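Local atomic coordinates of trehalose-6-phosphate phosphatase (Neosartorya fumigata, PDB entry 5DXL), a protein that belongs to the trehalose-phosphatase family of the HAD clan, phosphatases built on a Rossmann-like alpha/beta core. Residues V241-S246 and L257-V262. Sequence-based numbering, arbitrary orientation.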
loop_
_atom_site.group_PDB
_atom_site.type_symbol
_atom_site.label_atom_id
_atom_site.label_comp_id
_atom_site.label_asym_id
_atom_site.label_seq_id
_atom_site.Cartn_x
_atom_site.Cartn_y
_atom_site.Cartn_z
ATOM N N VAL A 241 3.459 2.989 -11.616
ATOM C CA VAL A 241 3.942 4.355 -11.728
ATOM C C VAL A 241 4.381 4.878 -10.376
ATOM O O VAL A 241 3.579 4.953 -9.452
ATOM C CB VAL A 241 2.844 5.290 -12.282
ATOM C CG1 VAL A 241 3.415 6.680 -12.571
ATOM C CG2 VAL A 241 2.182 4.713 -13.532
ATOM N N THR A 242 5.655 5.233 -10.246
ATOM C CA THR A 242 6.115 5.871 -9.017
ATOM C C THR A 242 5.929 7.379 -9.105
ATOM O O THR A 242 5.918 7.952 -10.193
ATOM C CB THR A 242 7.599 5.551 -8.713
ATOM O OG1 THR A 242 7.909 5.969 -7.377
ATOM C CG2 THR A 242 8.553 6.251 -9.708
ATOM N N VAL A 243 5.741 8.012 -7.957
ATOM C CA VAL A 243 5.696 9.459 -7.897
ATOM C C VAL A 243 7.091 9.918 -7.470
ATOM O O VAL A 243 7.562 9.582 -6.376
ATOM C CB VAL A 243 4.606 9.946 -6.940
ATOM C CG1 VAL A 243 4.612 11.465 -6.835
ATOM C CG2 VAL A 243 3.253 9.462 -7.441
ATOM N N GLY A 244 7.763 10.636 -8.363
ATOM C CA GLY A 244 9.141 11.036 -8.133
ATOM C C GLY A 244 9.805 11.369 -9.455
ATOM O O GLY A 244 9.140 11.452 -10.498
ATOM N N ALA A 245 11.117 11.564 -9.409
ATOM C CA ALA A 245 11.852 12.027 -10.575
ATOM C C ALA A 245 12.164 10.908 -11.551
ATOM O O ALA A 245 12.157 9.723 -11.193
ATOM C CB ALA A 245 13.149 12.708 -10.128
ATOM N N SER A 246 12.454 11.294 -12.789
ATOM C CA SER A 246 12.876 10.341 -13.802
ATOM C C SER A 246 14.089 9.552 -13.348
ATOM O O SER A 246 14.172 8.364 -13.610
ATOM C CB SER A 246 13.189 11.054 -15.115
ATOM O OG SER A 246 13.609 10.116 -16.098
ATOM N N LEU A 257 5.706 13.287 -11.714
ATOM C CA LEU A 257 6.602 14.048 -10.844
ATOM C C LEU A 257 5.993 14.389 -9.485
ATOM O O LEU A 257 6.687 14.338 -8.458
ATOM C CB LEU A 257 7.054 15.335 -11.550
ATOM C CG LEU A 257 7.994 15.143 -12.732
ATOM C CD1 LEU A 257 8.239 16.488 -13.390
ATOM C CD2 LEU A 257 9.320 14.500 -12.313
ATOM N N GLU A 258 4.713 14.755 -9.473
ATOM C CA GLU A 258 4.076 15.284 -8.271
ATOM C C GLU A 258 2.643 14.805 -8.148
ATOM O O GLU A 258 2.020 14.428 -9.140
ATOM C CB GLU A 258 4.074 16.823 -8.283
ATOM C CG GLU A 258 5.447 17.467 -8.348
ATOM C CD GLU A 258 6.215 17.355 -7.049
ATOM O OE1 GLU A 258 5.618 16.968 -6.017
ATOM O OE2 GLU A 258 7.430 17.649 -7.063
ATOM N N PRO A 259 2.097 14.855 -6.929
ATOM C CA PRO A 259 0.666 14.552 -6.782
ATOM C C PRO A 259 -0.237 15.359 -7.730
ATOM O O PRO A 259 -1.248 14.826 -8.182
ATOM C CB PRO A 259 0.402 14.902 -5.314
ATOM C CG PRO A 259 1.693 14.541 -4.639
ATOM C CD PRO A 259 2.771 14.984 -5.623
ATOM N N ALA A 260 0.118 16.602 -8.054
ATOM C CA ALA A 260 -0.698 17.375 -8.984
ATOM C C ALA A 260 -0.782 16.676 -10.330
ATOM O O ALA A 260 -1.821 16.726 -10.991
ATOM C CB ALA A 260 -0.142 18.780 -9.155
ATOM N N ASP A 261 0.311 16.030 -10.733
ATOM C CA ASP A 261 0.329 15.291 -11.992
ATOM C C ASP A 261 -0.523 14.027 -11.898
ATOM O O ASP A 261 -1.145 13.616 -12.873
ATOM C CB ASP A 261 1.770 14.951 -12.385
ATOM C CG ASP A 261 2.628 16.187 -12.514
ATOM O OD1 ASP A 261 2.208 17.125 -13.227
ATOM O OD2 ASP A 261 3.686 16.239 -11.867
ATOM N N VAL A 262 -0.542 13.405 -10.726
ATOM C CA VAL A 262 -1.395 12.239 -10.514
ATOM C C VAL A 262 -2.857 12.642 -10.685
ATOM O O VAL A 262 -3.622 12.001 -11.422
ATOM C CB VAL A 262 -1.169 11.631 -9.120
ATOM C CG1 VAL A 262 -2.150 10.472 -8.871
ATOM C CG2 VAL A 262 0.276 11.161 -8.982
#
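Val243, the last residue of strand 238-243, sets its two methyl groups against the chain leading into helix 259-270 and against the first turn of that helix. From CB the branches part. CG1, anti to the backbone N (chi1 177°), lies over the main chain before the helix, 3.9 Å from Leu257 O and 4.1 Å from Glu258 C, with Pro259 CD a little farther off. CG2 is turned to the helix and meets CG2 of Val262 at 3.8 Å, the two side chains crossing at about a right angle. A beta-branched valine suits this place, since it favours strand geometry and its two short arms serve two neighbours at once.

Farther along, Leu257 CB leads away from the strand, but the chain turns back at CG, and CD2 rests 3.6 Å from Gly244 O and 3.9 Å from Ala245 CA. Gly244 has a phi of 159°, where a CB would press on the preceding carbonyl oxygen. No hydrogen bond joins the two segments.

The helix start is settled locally: Glu258 is the N-cap, its N weakly bonded to Asp261 OD2, and Pro259, with no N-H to offer, fits the first turn. Buried Val262 also packs on Leu215 and Leu31. Thr242 and Gly244 bond through their backbones to edge strand 254-256, and Val243 to Gly216. Strand 238-243 thus packs its end on the helix that follows the edge strand, within the Rossmann-like core of the HAD fold.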